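Local atomic coordinates of amidohydrolase (Xanthomonas campestris pv. campestris, PDB entry 4DZH), a protein that probably acts as a zinc-dependent deaminase of adenosine-type substrates such as 5'-methylthioadenosine, within the ATZ/TRZ family of amidohydrolases. Residues A[15-20]-A[58-63]; A[120-125]-A[147-152]; A[199-204]-A[226-231]. All coordinates share one frame; numbering follows the deposited sequence. Where two conformers were deposited one is given.

Interaction 1: residues A[15-20]-A[58-63]; sequences DLLIEA and FAPART
Peptide groups are the flat groups that meet between L17 and R62: L17 N reaches R62 O at 3.0 Å in the plane of that carbonyl. One step back, R62 N donates to D15 O at 3.1 Å. The two bonds close the parallel L16/R62 bridge; the next, L17 with T63, is completed by V64. CA-H...O contacts supplement them, L16 CA lying 3.3 Å from R62 O and T63 CA 3.2 Å from L17 O. The side chains then part to the two faces of the sheet. On one, L16 CD1 rests 3.8 Å from R62 CG. On the other, L17 CB presses against P60 CG at 3.5 Å, closer than usual van der Waals contact, the two side chains lying alongside one another and pointing the same way. T63 CG2 stands anti to its backbone N (OG1 chi1 -64°), which carries the methyl to 4.0 Å from E19 OE2, while E19 OE1 forms a salt bridge with R55. D15 and L16 make a classic beta bulge opposite V40. Strand 16-20 runs between antiparallel strand 36-41 and parallel strand 63-66, with W414 of strand 410-415 against L16.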
loop_
_atom_site.group_PDB
_atom_site.type_symbol
_atom_site.label_atom_id
_atom_site.label_comp_id
_atom_site.label_asym_id
_atom_site.label_seq_id
_atom_site.Cartn_x
_atom_site.Cartn_y
_atom_site.Cartn_z
ATOM N N ASP A 15 -15.096 20.893 -26.636
ATOM C CA ASP A 15 -13.996 20.133 -27.238
ATOM C C ASP A 15 -14.137 18.650 -26.883
ATOM O O ASP A 15 -14.003 17.752 -27.739
ATOM C CB ASP A 15 -12.627 20.584 -26.661
ATOM C CG ASP A 15 -12.163 21.961 -27.164
ATOM O OD1 ASP A 15 -12.781 22.537 -28.082
ATOM O OD2 ASP A 15 -11.143 22.465 -26.633
ATOM N N LEU A 16 -14.397 18.405 -25.605
ATOM C CA LEU A 16 -14.374 17.050 -25.073
ATOM C C LEU A 16 -15.487 16.885 -24.042
ATOM O O LEU A 16 -15.718 17.791 -23.229
ATOM C CB LEU A 16 -13.014 16.814 -24.400
ATOM C CG LEU A 16 -12.744 15.511 -23.659
ATOM C CD1 LEU A 16 -12.666 14.298 -24.595
ATOM C CD2 LEU A 16 -11.452 15.634 -22.881
ATOM N N LEU A 17 -16.186 15.765 -24.096
ATOM C CA LEU A 17 -17.116 15.379 -23.049
ATOM C C LEU A 17 -16.665 14.021 -22.496
ATOM O O LEU A 17 -16.535 13.054 -23.249
ATOM C CB LEU A 17 -18.541 15.255 -23.611
ATOM C CG LEU A 17 -19.571 14.847 -22.554
ATOM C CD1 LEU A 17 -19.795 16.000 -21.595
ATOM C CD2 LEU A 17 -20.866 14.381 -23.156
ATOM N N ILE A 18 -16.424 13.936 -21.196
ATOM C CA ILE A 18 -16.042 12.660 -20.576
ATOM C C ILE A 18 -17.234 12.186 -19.795
ATOM O O ILE A 18 -17.628 12.839 -18.845
ATOM C CB ILE A 18 -14.830 12.820 -19.593
ATOM C CG1 ILE A 18 -13.624 13.360 -20.337
ATOM C CG2 ILE A 18 -14.461 11.474 -18.936
ATOM C CD1 ILE A 18 -12.547 13.957 -19.425
ATOM N N GLU A 19 -17.821 11.054 -20.191
ATOM C CA GLU A 19 -18.926 10.484 -19.419
ATOM C C GLU A 19 -18.419 9.366 -18.535
ATOM O O GLU A 19 -17.703 8.493 -19.014
ATOM C CB GLU A 19 -20.026 9.936 -20.337
ATOM C CG GLU A 19 -20.600 10.954 -21.336
ATOM C CD GLU A 19 -21.467 10.262 -22.371
ATOM O OE1 GLU A 19 -21.447 8.988 -22.425
ATOM O OE2 GLU A 19 -22.162 10.985 -23.129
ATOM N N ALA A 20 -18.853 9.364 -17.276
ATOM C CA ALA A 20 -18.367 8.349 -16.337
ATOM C C ALA A 20 -19.452 7.783 -15.422
ATOM O O ALA A 20 -20.454 8.452 -15.115
ATOM C CB ALA A 20 -17.248 8.924 -15.507
ATOM N N PHE A 58 -24.685 19.463 -25.243
ATOM C CA PHE A 58 -23.430 19.610 -25.974
ATOM C C PHE A 58 -23.299 18.815 -27.259
ATOM O O PHE A 58 -23.823 17.706 -27.385
ATOM C CB PHE A 58 -22.265 19.183 -25.058
ATOM C CG PHE A 58 -22.082 20.087 -23.884
ATOM C CD1 PHE A 58 -21.548 21.348 -24.053
ATOM C CD2 PHE A 58 -22.453 19.677 -22.612
ATOM C CE1 PHE A 58 -21.389 22.202 -22.979
ATOM C CE2 PHE A 58 -22.296 20.510 -21.532
ATOM C CZ PHE A 58 -21.757 21.782 -21.709
ATOM N N ALA A 59 -22.525 19.386 -28.186
ATOM C CA ALA A 59 -22.055 18.676 -29.367
ATOM C C ALA A 59 -20.530 18.600 -29.257
ATOM O O ALA A 59 -19.804 19.404 -29.847
ATOM C CB ALA A 59 -22.471 19.410 -30.643
ATOM N N PRO A 60 -20.038 17.637 -28.469
ATOM C CA PRO A 60 -18.593 17.541 -28.213
ATOM C C PRO A 60 -17.830 17.161 -29.469
ATOM O O PRO A 60 -18.316 16.280 -30.169
ATOM C CB PRO A 60 -18.485 16.366 -27.219
ATOM C CG PRO A 60 -19.857 16.157 -26.671
ATOM C CD PRO A 60 -20.822 16.629 -27.733
ATOM N N ALA A 61 -16.646 17.729 -29.711
ATOM C CA ALA A 61 -15.839 17.307 -30.864
ATOM C C ALA A 61 -15.444 15.839 -30.686
ATOM O O ALA A 61 -15.343 15.082 -31.657
ATOM C CB ALA A 61 -14.590 18.186 -31.007
ATOM N N ARG A 62 -15.226 15.443 -29.439
ATOM C CA ARG A 62 -14.975 14.042 -29.106
ATOM C C ARG A 62 -15.587 13.702 -27.731
ATOM O O ARG A 62 -15.642 14.552 -26.834
ATOM C CB ARG A 62 -13.467 13.717 -29.168
ATOM C CG ARG A 62 -12.576 14.704 -28.406
ATOM C CD ARG A 62 -11.059 14.340 -28.412
ATOM N NE ARG A 62 -10.411 14.773 -29.651
ATOM C CZ ARG A 62 -9.102 14.785 -29.874
ATOM N NH1 ARG A 62 -8.636 15.189 -31.060
ATOM N NH2 ARG A 62 -8.263 14.419 -28.913
ATOM N N THR A 63 -16.068 12.465 -27.583
ATOM C CA THR A 63 -16.677 12.023 -26.324
ATOM C C THR A 63 -15.910 10.809 -25.823
ATOM O O THR A 63 -15.557 9.948 -26.626
ATOM C CB THR A 63 -18.145 11.594 -26.514
ATOM O OG1 THR A 63 -18.927 12.730 -26.918
ATOM C CG2 THR A 63 -18.731 11.011 -25.222
#

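Interaction 2: residues A[120-125]-A[147-152]; sequences GTTLAI and AAVYKQ
In the outer helical layer of the TIM barrel, helices 114-130 and 143-152 meet through T121 and I125 on one and V149 and Y150 on the other. The short helical segments run in roughly the same direction, their axes 9.9 Å apart at closest approach and inclined by 34°. T121 supplies a CH-pi contact: CG2 sits over one face of the Y150 ring, 3.9 Å from its centroid and offset toward the rim near CZ. The methyl gets there because it lies anti to the T121 backbone N, leaving OG1 beside that N (chi1 -60°) to bond to V117 O one turn earlier. Strand 133-139 comes between these helices in the chain, so the pair belongs to consecutive beta-alpha steps of the barrel. Here I125 is the wedge: its CD1 touches Y150 CD1 at 3.6 Å and V149 CG1 at 3.8 Å, crossing both side chains obliquely. V149 CG1 also meets T122 OG1 at 3.5 Å, a van der Waals touch between methyl and oxygen; the hydroxyl itself bonds to A118 O. The seam between the segments carries no hydrogen bond; the polar end of Y150 passes beyond it, its OH bonding to E138 OE1 and N82 ND2.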
loop_
_atom_site.group_PDB
_atom_site.type_symbol
_atom_site.label_atom_id
_atom_site.label_comp_id
_atom_site.label_asym_id
_atom_site.label_seq_id
_atom_site.Cartn_x
_atom_site.Cartn_y
_atom_site.Cartn_z
ATOM N N GLY A 120 15.643 10.772 -14.897
ATOM C CA GLY A 120 14.930 10.378 -13.690
ATOM C C GLY A 120 13.560 11.058 -13.593
ATOM O O GLY A 120 12.556 10.438 -13.224
ATOM N N THR A 121 13.507 12.320 -13.967
ATOM C CA THR A 121 12.242 13.048 -13.978
ATOM C C THR A 121 11.278 12.462 -14.990
ATOM O O THR A 121 10.061 12.310 -14.732
ATOM C CB THR A 121 12.497 14.535 -14.281
ATOM O OG1 THR A 121 13.359 15.070 -13.257
ATOM C CG2 THR A 121 11.200 15.292 -14.257
ATOM N N THR A 122 11.813 12.117 -16.175
ATOM C CA THR A 122 10.997 11.547 -17.214
ATOM C C THR A 122 10.433 10.180 -16.809
ATOM O O THR A 122 9.239 9.898 -17.016
ATOM C CB THR A 122 11.813 11.427 -18.516
ATOM O OG1 THR A 122 12.271 12.714 -18.891
ATOM C CG2 THR A 122 10.968 10.831 -19.608
ATOM N N LEU A 123 11.288 9.327 -16.224
ATOM C CA LEU A 123 10.833 8.081 -15.638
ATOM C C LEU A 123 9.684 8.313 -14.610
ATOM O O LEU A 123 8.645 7.648 -14.668
ATOM C CB LEU A 123 12.022 7.376 -14.975
ATOM C CG LEU A 123 11.701 6.012 -14.353
ATOM C CD1 LEU A 123 11.005 5.092 -15.370
ATOM C CD2 LEU A 123 12.972 5.430 -13.843
ATOM N N ALA A 124 9.867 9.308 -13.742
ATOM C CA ALA A 124 8.842 9.625 -12.758
ATOM C C ALA A 124 7.520 10.065 -13.392
ATOM O O ALA A 124 6.428 9.653 -12.944
ATOM C CB ALA A 124 9.345 10.695 -11.792
ATOM N N ILE A 125 7.611 10.865 -14.464
ATOM C CA ILE A 125 6.406 11.334 -15.131
ATOM C C ILE A 125 5.586 10.134 -15.654
ATOM O O ILE A 125 4.373 10.049 -15.447
ATOM C CB ILE A 125 6.762 12.302 -16.265
ATOM C CG1 ILE A 125 7.268 13.627 -15.705
ATOM C CG2 ILE A 125 5.545 12.463 -17.215
ATOM C CD1 ILE A 125 7.895 14.524 -16.785
ATOM N N ALA A 147 11.966 21.723 -14.921
ATOM C CA ALA A 147 10.878 22.568 -15.424
ATOM C C ALA A 147 10.675 22.323 -16.921
ATOM O O ALA A 147 9.551 22.110 -17.372
ATOM C CB ALA A 147 11.154 24.056 -15.121
ATOM N N ALA A 148 11.776 22.276 -17.654
ATOM C CA ALA A 148 11.702 22.043 -19.101
ATOM C C ALA A 148 11.105 20.675 -19.401
ATOM O O ALA A 148 10.245 20.545 -20.301
ATOM C CB ALA A 148 13.073 22.189 -19.739
ATOM N N VAL A 149 11.551 19.646 -18.654
ATOM C CA VAL A 149 11.050 18.286 -18.834
ATOM C C VAL A 149 9.573 18.170 -18.524
ATOM O O VAL A 149 8.826 17.644 -19.324
ATOM C CB VAL A 149 11.838 17.252 -18.014
ATOM C CG1 VAL A 149 11.164 15.894 -18.080
ATOM C CG2 VAL A 149 13.249 17.174 -18.528
ATOM N N TYR A 150 9.138 18.710 -17.383
ATOM C CA TYR A 150 7.710 18.716 -17.081
ATOM C C TYR A 150 6.897 19.447 -18.181
ATOM O O TYR A 150 5.865 18.933 -18.611
ATOM C CB TYR A 150 7.448 19.340 -15.709
ATOM C CG TYR A 150 7.848 18.427 -14.549
ATOM C CD1 TYR A 150 7.343 17.142 -14.401
ATOM C CD2 TYR A 150 8.720 18.892 -13.572
ATOM C CE1 TYR A 150 7.697 16.339 -13.332
ATOM C CE2 TYR A 150 9.062 18.078 -12.495
ATOM C CZ TYR A 150 8.560 16.820 -12.395
ATOM O OH TYR A 150 8.875 15.969 -11.341
ATOM N N LYS A 151 7.377 20.623 -18.606
ATOM C CA LYS A 151 6.675 21.452 -19.595
ATOM C C LYS A 151 6.577 20.648 -20.884
ATOM O O LYS A 151 5.506 20.555 -21.474
ATOM C CB LYS A 151 7.425 22.746 -19.833
ATOM C CG LYS A 151 6.726 23.647 -20.861
ATOM C CD LYS A 151 5.324 24.013 -20.388
ATOM C CE LYS A 151 4.616 24.981 -21.391
ATOM N NZ LYS A 151 3.522 25.761 -20.764
ATOM N N GLN A 152 7.676 20.028 -21.312
ATOM C CA GLN A 152 7.663 19.260 -22.585
ATOM C C GLN A 152 6.615 18.122 -22.559
ATOM O O GLN A 152 5.972 17.790 -23.578
ATOM C CB GLN A 152 9.080 18.708 -22.840
ATOM C CG GLN A 152 9.241 17.783 -24.056
ATOM C CD GLN A 152 10.425 16.818 -23.892
ATOM O OE1 GLN A 152 11.383 17.114 -23.157
ATOM N NE2 GLN A 152 10.352 15.647 -24.564
#

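Interaction 3: residues A[199-204]-A[226-231]; sequences APHAPY and HLHTHE. With ZN (zinc ion), chain E.
H228 leans from its strand against the loop residue H201. Its CB lies 3.5 Å from H201 O; CG stands anti to the carbonyl carbon of H228 (chi1 -59°), which brings the ring beside H201, and the turn about CB-CG presents ND1 to the same oxygen. ND1 donates to H201 O at 2.8 Å with an N-H...O angle of 154°, the acceptor lying close to the ring plane. That bond and the one from NE2, on the far side of the ring, to the zinc ion at 2.2 Å together fix the rotation of the imidazole. The edge of H228 also points to the face of the H201 ring in an offset edge-to-face pair, planes at 68°. Nearby, L227 CD1 packs on P200 CG at 3.8 Å, and P203 CD comes within 3.2 Å of H228 O. Farther along, a water 2.6 Å from E231 OE1, to which it donates, also bonds to Y204 OH. The metal holds another water at 2.0 Å, and H79, H81 and D316 complete the coordination. A histidine at the C-terminal end of a barrel strand, its ND1 held by a second-shell carbonyl, is thus part of the zinc centre that marks an amidohydrolase active site.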
loop_
_atom_site.group_PDB
_atom_site.type_symbol
_atom_site.label_atom_id
_atom_site.label_comp_id
_atom_site.label_asym_id
_atom_site.label_seq_id
_atom_site.Cartn_x
_atom_site.Cartn_y
_atom_site.Cartn_z
ATOM N N ALA A 199 13.285 26.344 -2.477
ATOM C CA ALA A 199 13.383 25.096 -1.745
ATOM C C ALA A 199 14.636 25.070 -0.867
ATOM O O ALA A 199 15.580 24.307 -1.136
ATOM C CB ALA A 199 13.373 23.899 -2.707
ATOM N N PRO A 200 14.648 25.876 0.196
ATOM C CA PRO A 200 15.753 25.658 1.133
ATOM C C PRO A 200 15.707 24.211 1.662
ATOM O O PRO A 200 14.628 23.648 1.931
ATOM C CB PRO A 200 15.468 26.673 2.236
ATOM C CG PRO A 200 13.952 26.848 2.226
ATOM C CD PRO A 200 13.621 26.783 0.715
ATOM N N HIS A 201 16.867 23.575 1.746
ATOM C CA HIS A 201 16.879 22.135 1.950
ATOM C C HIS A 201 16.298 21.694 3.307
ATOM O O HIS A 201 15.360 20.882 3.363
ATOM C CB HIS A 201 18.268 21.537 1.718
ATOM C CG HIS A 201 18.360 20.104 2.131
ATOM N ND1 HIS A 201 18.977 19.692 3.297
ATOM C CD2 HIS A 201 17.843 18.988 1.561
ATOM C CE1 HIS A 201 18.851 18.381 3.418
ATOM N NE2 HIS A 201 18.179 17.929 2.370
ATOM N N ALA A 202 16.857 22.207 4.396
ATOM C CA ALA A 202 16.440 21.815 5.741
ATOM C C ALA A 202 16.984 22.877 6.721
ATOM O O ALA A 202 17.898 23.650 6.369
ATOM C CB ALA A 202 17.017 20.452 6.096
ATOM N N PRO A 203 16.419 22.943 7.933
ATOM C CA PRO A 203 16.918 23.964 8.879
ATOM C C PRO A 203 18.401 23.770 9.201
ATOM O O PRO A 203 19.091 24.779 9.496
ATOM C CB PRO A 203 16.047 23.728 10.117
ATOM C CG PRO A 203 14.748 23.165 9.542
ATOM C CD PRO A 203 15.230 22.240 8.447
ATOM N N TYR A 204 18.881 22.522 9.169
ATOM C CA TYR A 204 20.268 22.203 9.539
ATOM C C TYR A 204 21.269 22.350 8.386
ATOM O O TYR A 204 22.475 22.176 8.580
ATOM C CB TYR A 204 20.394 20.803 10.145
ATOM C CG TYR A 204 19.735 19.714 9.308
ATOM C CD1 TYR A 204 20.430 19.095 8.272
ATOM C CD2 TYR A 204 18.434 19.315 9.568
ATOM C CE1 TYR A 204 19.843 18.106 7.509
ATOM C CE2 TYR A 204 17.831 18.335 8.810
ATOM C CZ TYR A 204 18.538 17.729 7.798
ATOM O OH TYR A 204 17.917 16.759 7.055
ATOM N N HIS A 226 9.405 25.906 0.047
ATOM C CA HIS A 226 9.199 24.448 0.208
ATOM C C HIS A 226 10.324 23.877 1.080
ATOM O O HIS A 226 11.465 23.799 0.615
ATOM C CB HIS A 226 9.292 23.849 -1.203
ATOM C CG HIS A 226 9.077 22.361 -1.291
ATOM N ND1 HIS A 226 9.070 21.696 -2.514
ATOM C CD2 HIS A 226 8.901 21.404 -0.351
ATOM C CE1 HIS A 226 8.875 20.407 -2.310
ATOM N NE2 HIS A 226 8.770 20.197 -1.007
ATOM N N LEU A 227 10.015 23.473 2.318
ATOM C CA LEU A 227 11.053 23.191 3.316
ATOM C C LEU A 227 10.817 21.908 4.106
ATOM O O LEU A 227 9.793 21.771 4.801
ATOM C CB LEU A 227 11.132 24.358 4.291
ATOM C CG LEU A 227 12.043 24.257 5.508
ATOM C CD1 LEU A 227 13.468 24.272 5.045
ATOM C CD2 LEU A 227 11.795 25.463 6.464
ATOM N N HIS A 228 11.763 20.971 4.052
ATOM C CA HIS A 228 11.744 19.865 5.020
ATOM C C HIS A 228 11.804 20.410 6.441
ATOM O O HIS A 228 12.801 21.062 6.796
ATOM C CB HIS A 228 12.926 18.911 4.836
ATOM C CG HIS A 228 13.016 18.259 3.489
ATOM N ND1 HIS A 228 14.031 18.558 2.611
ATOM C CD2 HIS A 228 12.310 17.247 2.923
ATOM C CE1 HIS A 228 13.924 17.788 1.542
ATOM N NE2 HIS A 228 12.890 16.984 1.699
ATOM N N THR A 229 10.796 20.124 7.263
ATOM C CA THR A 229 10.708 20.756 8.594
ATOM C C THR A 229 10.337 19.760 9.696
ATOM O O THR A 229 9.293 19.094 9.623
ATOM C CB THR A 229 9.642 21.866 8.571
ATOM O OG1 THR A 229 9.877 22.768 7.483
ATOM C CG2 THR A 229 9.640 22.692 9.898
ATOM N N HIS A 230 11.149 19.666 10.761
ATOM C CA HIS A 230 10.809 18.789 11.892
ATOM C C HIS A 230 10.594 17.319 11.472
ATOM O O HIS A 230 9.687 16.610 11.958
ATOM C CB HIS A 230 9.593 19.307 12.699
ATOM C CG HIS A 230 9.926 20.430 13.635
ATOM N ND1 HIS A 230 9.372 20.520 14.893
ATOM C CD2 HIS A 230 10.730 21.511 13.487
ATOM C CE1 HIS A 230 9.842 21.606 15.495
ATOM N NE2 HIS A 230 10.662 22.224 14.663
ATOM N N GLU A 231 11.457 16.866 10.574
ATOM C CA GLU A 231 11.361 15.524 10.062
ATOM C C GLU A 231 11.814 14.474 11.091
ATOM O O GLU A 231 11.324 13.346 11.125
ATOM C CB GLU A 231 12.166 15.410 8.752
ATOM C CG GLU A 231 12.060 13.993 8.167
ATOM C CD GLU A 231 12.770 13.822 6.844
ATOM O OE1 GLU A 231 13.569 14.704 6.489
ATOM O OE2 GLU A 231 12.482 12.804 6.153
HETATM ZN ZN ZN E . 12.204 15.130 0.802
HETATM O O HOH W 1 13.082 21.453 1.241
HETATM O O HOH W 2 15.144 16.581 7.229
HETATM O O HOH W 3 12.603 14.165 2.535
#

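Overall arrangement
The three contacts follow one another along the chain, each closing before the next opens, and they step from periphery to active site. Interaction 1 belongs to a small mixed sheet built from strands 16-20, 36-41, 44-50 and 63-66; its centre is about 29 Å from the chain's centre. Interactions 2 and 3 both belong to the TIM barrel, one in its helical layer and the other at the C-terminal ends of strands 194-200 and 225-229; their centres are about 23 Å apart and their nearest atoms about 10 Å. Interactions 1 and 3 lie on opposite sides of the chain's centre, about 44 Å between centres. The zinc site that includes H228 thus lies far from interaction 1.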